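Local structure of cell division control protein 45 cdc45 putative (Entamoeba histolytica, 6CC2) at residues C430-S433 with L437-R440; K478-V483 with E527-Y532. The protein probably acts in the initiation and elongation of DNA replication as Cdc45, a relation of RecJ that joins the MCM and GINS proteins in the eukaryotic replicative helicase. All coordinates share one frame; numbering follows the deposited sequence.

Contact 1: residues C430-S433 with L437-R440; sequences CSVS and LSIR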
ATOM      1  N   CYS A 430      21.359  -5.111   6.731  1.00 18.16           N
ATOM      2  CA  CYS A 430      21.358  -5.152   8.181  1.00 18.69           C
ATOM      3  C   CYS A 430      21.203  -6.600   8.620  1.00 19.70           C
ATOM      4  O   CYS A 430      20.384  -7.325   8.065  1.00 19.69           O
ATOM      5  CB  CYS A 430      20.227  -4.335   8.760  1.00 26.13           C
ATOM      6  SG  CYS A 430      20.435  -4.093  10.528  0.81 39.19           S
ATOM      7  N   SER A 431      21.978  -7.010   9.612  1.00 21.17           N
ATOM      8  CA  SER A 431      21.868  -8.359  10.151  1.00 20.01           C
ATOM      9  C   SER A 431      21.620  -8.283  11.649  1.00 23.35           C
ATOM     10  O   SER A 431      22.184  -7.436  12.337  1.00 23.97           O
ATOM     11  CB  SER A 431      23.117  -9.214   9.850  1.00 23.08           C
ATOM     12  OG  SER A 431      24.259  -8.755  10.487  1.00 24.89           O
ATOM     13  N   VAL A 432      20.748  -9.156  12.123  1.00 19.59           N
ATOM     14  CA  VAL A 432      20.287  -9.192  13.500  1.00 22.24           C
ATOM     15  C   VAL A 432      20.555 -10.585  14.017  1.00 20.60           C
ATOM     16  O   VAL A 432      20.034 -11.564  13.458  1.00 21.46           O
ATOM     17  CB  VAL A 432      18.781  -8.865  13.602  1.00 27.65           C
ATOM     18  CG1 VAL A 432      18.331  -8.932  15.049  1.00 28.75           C
ATOM     19  CG2 VAL A 432      18.493  -7.506  13.002  1.00 34.00           C
ATOM     20  N   SER A 433      21.376 -10.686  15.076  1.00 19.89           N
ATOM     21  CA  SER A 433      21.594 -11.972  15.717  1.00 25.03           C
ATOM     22  C   SER A 433      21.505 -11.853  17.229  1.00 25.03           C
ATOM     23  O   SER A 433      22.098 -12.635  17.960  1.00 29.68           O
ATOM     24  CB  SER A 433      22.918 -12.595  15.290  1.00 36.09           C
ATOM     25  OG  SER A 433      23.982 -11.718  15.545  1.00 41.44           O
ATOM     26  N   LEU A 437      15.471 -10.079  19.775  1.00 29.36           N
ATOM     27  CA  LEU A 437      14.926  -9.535  18.539  1.00 30.54           C
ATOM     28  C   LEU A 437      14.825 -10.609  17.465  1.00 28.81           C
ATOM     29  O   LEU A 437      13.863 -10.633  16.691  1.00 30.33           O
ATOM     30  CB  LEU A 437      15.786  -8.379  18.038  1.00 36.94           C
ATOM     31  CG  LEU A 437      15.908  -7.146  18.924  1.00 44.13           C
ATOM     32  CD1 LEU A 437      16.687  -6.067  18.177  1.00 45.29           C
ATOM     33  CD2 LEU A 437      14.554  -6.631  19.358  1.00 44.04           C
ATOM     34  N   SER A 438      15.803 -11.516  17.416  1.00 25.74           N
ATOM     35  CA  SER A 438      15.846 -12.529  16.366  1.00 26.25           C
ATOM     36  C   SER A 438      14.653 -13.465  16.472  1.00 28.97           C
ATOM     37  O   SER A 438      14.004 -13.778  15.470  1.00 28.70           O
ATOM     38  CB  SER A 438      17.155 -13.329  16.471  1.00 30.96           C
ATOM     39  OG  SER A 438      18.264 -12.519  16.139  1.00 34.22           O
ATOM     40  N   ILE A 439      14.356 -13.929  17.684  1.00 30.01           N
ATOM     41  CA  ILE A 439      13.266 -14.882  17.859  1.00 32.36           C
ATOM     42  C   ILE A 439      11.948 -14.241  17.453  1.00 33.29           C
ATOM     43  O   ILE A 439      11.053 -14.921  16.951  1.00 34.65           O
ATOM     44  CB  ILE A 439      13.244 -15.397  19.316  1.00 36.66           C
ATOM     45  CG1 ILE A 439      12.749 -16.840  19.367  1.00 46.21           C
ATOM     46  CG2 ILE A 439      12.369 -14.518  20.184  1.00 41.78           C
ATOM     47  CD1 ILE A 439      13.795 -17.853  18.922  1.00 54.08           C
ATOM     48  N   ARG A 440      11.826 -12.919  17.612  1.00 28.54           N
ATOM     49  CA  ARG A 440      10.581 -12.227  17.293  1.00 31.25           C
ATOM     50  C   ARG A 440      10.388 -11.954  15.804  1.00 30.28           C
ATOM     51  O   ARG A 440       9.245 -11.788  15.361  1.00 30.60           O
ATOM     52  CB  ARG A 440      10.523 -10.897  18.042  1.00 33.30           C
ATOM     53  CG  ARG A 440      10.410 -11.047  19.560  1.00 40.76           C
ATOM     54  CD  ARG A 440      10.635  -9.708  20.247  1.00 55.99           C
ATOM     55  NE  ARG A 440       9.873  -8.644  19.603  1.00 68.72           N
ATOM     56  CZ  ARG A 440      10.064  -7.347  19.815  1.00 74.19           C
ATOM     57  NH1 ARG A 440      10.999  -6.941  20.664  1.00 79.22           N
ATOM     58  NH2 ARG A 440       9.318  -6.456  19.173  1.00 66.32           N
TER
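Ser433 and Ser438 bring the two backbones closest, CA to CA 5.8 Å, just past the end of strand 427-432 and in the first turn of helix 435-441; three residues separate the two segments. The interface is small, 133 Å² in all, and rests mainly on Val432, Leu437 and Ser438. Val432 aims one methyl at the helix: with CG1 anti to the backbone N (chi1 179°), this branch stands 4.0 Å from Leu437 CB and 3.7 Å from Ser438 OG. The side chains of Val432 and Leu437 meet at about a right angle; the methyl abuts Leu437 CB, the root of the side chain, and not its branched end. Leu414 of helix 393-417 touches both residues and completes a buried apolar cluster. Ser438 approaches from the helix side, its OG lying 3.4 Å from Val432 O and likewise 3.4 Å from Ser433 CA. These are packing distances. The hydroxyl turns back beside its own backbone N (chi1 -68°) and bonds to Asp434 O, one helical turn earlier, which satisfies it in a buried place. Asp434, just ahead of the helix, also accepts from Leu437 N through OD1, so one residue of the connection secures the start of the helix twice. At the outer end Ser433 points its CB away from the helix, and its backbone N is bonded to a di(hydroxyethyl)ether molecule, probably from the crystallisation liquor. Along the strand, Val432 pairs with Ala471 and Leu473 of the parallel strand 468-474, while the disulfide joins Cys430 to Cys420 of the antiparallel strand 419-423. The tight strand-to-helix turn thus begins a beta-alpha-beta crossover, in which helices 435-441 and 444-462 connect the neighbouring parallel strands 427-432 and 468-474.

Contact 2: residues K478-V483 with E527-Y532; sequences KTFVIV and ENLVKY. With EDO (1,2-ethanediol), chain D.
Phe480 and Leu529 make one half of the close packing between strand 479-485 and helix 529-537, Ile482 and Tyr532 the other. The leucine reaches over one face of the phenylalanine ring: CD1 sits 4.3 Å above the plane, displaced toward the rim, while CD2 is 4.0 Å from Phe480 CZ. Further along the strand, Ile482 CG2 meets the phenolic end of Tyr532 obliquely, 3.6 Å from OH and 3.9 Å from CE2, the two side chains running past one another in opposite directions. Tyr532 gets there with CG anti to its backbone N (chi1 176°), and Phe501 of helix 494-508 touches both partners. The strand is central in a mixed sheet, between the antiparallel strands 468-474 and 519-525; where it starts, Lys478 and Thr479 opposite Asp474 fit a G1 beta bulge. At the bulge the contact loosens. Lys478 O and Glu527 OE1 stand 4.2 Å apart and are bridged by a water that donates to both, and the exposed glutamate gives little packing. Nearby, an ethanediol, probably from the crystallisation liquor, accepts an almost straight hydrogen bond from Asn528 ND2 to its O1 (171°) and is bonded also to His525 N.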
ATOM      1  N   LYS A 478      19.688 -22.714  12.636  1.00 32.64           N
ATOM      2  CA  LYS A 478      21.085 -22.434  12.325  1.00 31.59           C
ATOM      3  C   LYS A 478      21.215 -21.706  10.986  1.00 26.22           C
ATOM      4  O   LYS A 478      22.106 -22.002  10.187  1.00 25.89           O
ATOM      5  CB  LYS A 478      21.916 -23.724  12.333  1.00 39.27           C
ATOM      6  CG  LYS A 478      21.702 -24.602  13.560  1.00 50.02           C
ATOM      7  CD  LYS A 478      22.105 -23.886  14.836  1.00 64.62           C
ATOM      8  CE  LYS A 478      22.003 -24.796  16.059  1.00 80.02           C
ATOM      9  NZ  LYS A 478      20.594 -25.010  16.500  1.00 82.87           N
ATOM     10  N   THR A 479      20.326 -20.743  10.743  1.00 22.73           N
ATOM     11  CA  THR A 479      20.265 -20.035   9.483  1.00 24.33           C
ATOM     12  C   THR A 479      20.041 -18.553   9.744  1.00 21.81           C
ATOM     13  O   THR A 479      19.689 -18.135  10.854  1.00 25.55           O
ATOM     14  CB  THR A 479      19.115 -20.538   8.602  1.00 30.99           C
ATOM     15  OG1 THR A 479      17.869 -20.307   9.284  1.00 28.66           O
ATOM     16  CG2 THR A 479      19.270 -22.029   8.282  1.00 34.56           C
ATOM     17  N   PHE A 480      20.245 -17.764   8.704  1.00 20.92           N
ATOM     18  CA  PHE A 480      19.674 -16.421   8.608  1.00 20.67           C
ATOM     19  C   PHE A 480      18.548 -16.454   7.589  1.00 22.10           C
ATOM     20  O   PHE A 480      18.729 -16.960   6.471  1.00 22.62           O
ATOM     21  CB  PHE A 480      20.700 -15.374   8.175  1.00 21.10           C
ATOM     22  CG  PHE A 480      21.664 -14.969   9.274  1.00 18.91           C
ATOM     23  CD1 PHE A 480      21.317 -13.978  10.167  1.00 17.10           C
ATOM     24  CD2 PHE A 480      22.898 -15.594   9.408  1.00 24.67           C
ATOM     25  CE1 PHE A 480      22.175 -13.616  11.173  1.00 19.68           C
ATOM     26  CE2 PHE A 480      23.765 -15.230  10.421  1.00 26.05           C
ATOM     27  CZ  PHE A 480      23.408 -14.242  11.298  1.00 23.06           C
ATOM     28  N   VAL A 481      17.386 -15.923   7.977  1.00 22.08           N
ATOM     29  CA  VAL A 481      16.360 -15.578   7.015  1.00 19.71           C
ATOM     30  C   VAL A 481      16.781 -14.274   6.360  1.00 21.07           C
ATOM     31  O   VAL A 481      17.158 -13.335   7.055  1.00 21.25           O
ATOM     32  CB  VAL A 481      14.991 -15.446   7.699  1.00 25.67           C
ATOM     33  CG1 VAL A 481      13.917 -15.121   6.685  1.00 26.74           C
ATOM     34  CG2 VAL A 481      14.656 -16.746   8.402  1.00 34.86           C
ATOM     35  N   ILE A 482      16.769 -14.234   5.026  1.00 19.94           N
ATOM     36  CA  ILE A 482      17.190 -13.062   4.270  1.00 20.73           C
ATOM     37  C   ILE A 482      15.977 -12.510   3.528  1.00 20.03           C
ATOM     38  O   ILE A 482      15.357 -13.222   2.720  1.00 20.80           O
ATOM     39  CB  ILE A 482      18.301 -13.391   3.252  1.00 25.37           C
ATOM     40  CG1 ILE A 482      19.405 -14.221   3.876  1.00 27.61           C
ATOM     41  CG2 ILE A 482      18.843 -12.079   2.650  1.00 28.52           C
ATOM     42  CD1 ILE A 482      20.166 -13.516   4.914  1.00 24.12           C
ATOM     43  N   VAL A 483      15.639 -11.255   3.786  1.00 17.99           N
ATOM     44  CA  VAL A 483      14.550 -10.587   3.089  1.00 18.91           C
ATOM     45  C   VAL A 483      15.128  -9.410   2.316  1.00 16.73           C
ATOM     46  O   VAL A 483      15.924  -8.630   2.860  1.00 18.99           O
ATOM     47  CB  VAL A 483      13.467 -10.111   4.073  1.00 25.89           C
ATOM     48  CG1 VAL A 483      12.466  -9.207   3.343  1.00 34.39           C
ATOM     49  CG2 VAL A 483      12.773 -11.302   4.701  1.00 25.27           C
ATOM     50  N   GLU A 527      26.700 -19.833   9.301  1.00 22.76           N
ATOM     51  CA  GLU A 527      28.135 -19.683   9.129  1.00 26.26           C
ATOM     52  C   GLU A 527      28.507 -19.006   7.816  1.00 25.70           C
ATOM     53  O   GLU A 527      29.667 -18.601   7.659  1.00 26.94           O
ATOM     54  CB  GLU A 527      28.807 -21.051   9.221  1.00 33.14           C
ATOM     55  CG  GLU A 527      28.291 -22.093   8.248  1.00 48.54           C
ATOM     56  CD  GLU A 527      27.234 -22.999   8.868  1.00 63.85           C
ATOM     57  OE1 GLU A 527      26.264 -22.487   9.494  1.00 45.04           O
ATOM     58  OE2 GLU A 527      27.382 -24.237   8.737  1.00 77.41           O
ATOM     59  N   ASN A 528      27.578 -18.898   6.867  1.00 23.71           N
ATOM     60  CA  ASN A 528      27.874 -18.341   5.553  1.00 25.66           C
ATOM     61  C   ASN A 528      27.468 -16.893   5.408  1.00 23.96           C
ATOM     62  O   ASN A 528      27.393 -16.388   4.289  1.00 24.30           O
ATOM     63  CB  ASN A 528      27.189 -19.176   4.477  1.00 24.80           C
ATOM     64  CG  ASN A 528      27.773 -20.552   4.375  1.00 27.53           C
ATOM     65  OD1 ASN A 528      28.956 -20.750   4.636  1.00 28.11           O
ATOM     66  ND2 ASN A 528      26.950 -21.520   3.994  1.00 30.90           N
ATOM     67  N   LEU A 529      27.243 -16.190   6.513  1.00 20.74           N
ATOM     68  CA  LEU A 529      26.814 -14.794   6.409  1.00 19.88           C
ATOM     69  C   LEU A 529      27.827 -13.966   5.629  1.00 21.37           C
ATOM     70  O   LEU A 529      27.445 -13.181   4.751  1.00 21.33           O
ATOM     71  CB  LEU A 529      26.599 -14.206   7.810  1.00 21.26           C
ATOM     72  CG  LEU A 529      26.188 -12.734   7.825  1.00 23.71           C
ATOM     73  CD1 LEU A 529      24.848 -12.504   7.187  1.00 22.95           C
ATOM     74  CD2 LEU A 529      26.189 -12.201   9.282  1.00 27.78           C
ATOM     75  N   VAL A 530      29.119 -14.095   5.968  1.00 20.37           N
ATOM     76  CA  VAL A 530      30.154 -13.318   5.287  1.00 22.26           C
ATOM     77  C   VAL A 530      30.247 -13.720   3.818  1.00 23.06           C
ATOM     78  O   VAL A 530      30.302 -12.847   2.937  1.00 24.22           O
ATOM     79  CB  VAL A 530      31.505 -13.481   6.010  1.00 27.21           C
ATOM     80  CG1 VAL A 530      32.649 -12.976   5.160  1.00 28.93           C
ATOM     81  CG2 VAL A 530      31.466 -12.728   7.337  1.00 28.94           C
ATOM     82  N   LYS A 531      30.202 -15.021   3.544  1.00 24.74           N
ATOM     83  CA  LYS A 531      30.216 -15.508   2.171  1.00 24.88           C
ATOM     84  C   LYS A 531      29.061 -14.911   1.373  1.00 23.10           C
ATOM     85  O   LYS A 531      29.238 -14.440   0.234  1.00 23.71           O
ATOM     86  CB  LYS A 531      30.142 -17.035   2.173  1.00 30.29           C
ATOM     87  CG  LYS A 531      30.120 -17.670   0.801  1.00 45.01           C
ATOM     88  CD  LYS A 531      29.966 -19.186   0.916  1.00 54.29           C
ATOM     89  CE  LYS A 531      30.012 -19.854  -0.450  1.00 59.36           C
ATOM     90  NZ  LYS A 531      29.826 -21.322  -0.346  1.00 64.09           N
ATOM     91  N   TYR A 532      27.865 -14.925   1.953  1.00 22.33           N
ATOM     92  CA  TYR A 532      26.695 -14.361   1.282  1.00 20.78           C
ATOM     93  C   TYR A 532      26.823 -12.859   1.067  1.00 20.97           C
ATOM     94  O   TYR A 532      26.475 -12.342  -0.005  1.00 20.55           O
ATOM     95  CB  TYR A 532      25.442 -14.664   2.093  1.00 19.27           C
ATOM     96  CG  TYR A 532      24.217 -14.021   1.502  1.00 18.65           C
ATOM     97  CD1 TYR A 532      23.642 -14.532   0.346  1.00 25.09           C
ATOM     98  CD2 TYR A 532      23.667 -12.880   2.048  1.00 17.53           C
ATOM     99  CE1 TYR A 532      22.552 -13.937  -0.217  1.00 23.43           C
ATOM    100  CE2 TYR A 532      22.569 -12.286   1.490  1.00 19.07           C
ATOM    101  CZ  TYR A 532      22.013 -12.819   0.353  1.00 23.48           C
ATOM    102  OH  TYR A 532      20.933 -12.215  -0.217  1.00 24.26           O
TER
HETATM  103  C1  EDO D 603      24.743 -20.513   1.901  1.00 37.17           C
HETATM  104  O1  EDO D 603      24.047 -20.924   3.065  1.00 32.66           O
HETATM  105  C2  EDO D 603      24.708 -19.006   1.875  1.00 25.89           C
HETATM  106  O2  EDO D 603      25.591 -18.529   0.968  1.00 18.43           O
HETATM  107  O   HOH W   1      23.606 -24.170   9.383  1.00 43.24           O

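From the N terminus, contact 1 comes first and closes a very short turn: residues 430-433 lead through three residues into 437-440. The crossover then returns as strand 468-474, which reverses into strand 479-485, where contact 2 opens; helix 494-508 and strand 519-525 follow before residues 527-532 close it. The two loops lie in series, neither enclosing nor crossing the other. Strand 468-474 separates their strands in one mixed sheet, with helices 435-441 and 529-537 on opposite faces. The contacts, 12 Å apart between centres, touch at Val432 O and Phe480 CE1 (3.7 Å) and at Ser431 OG and Leu529 CD2 (4.1 Å).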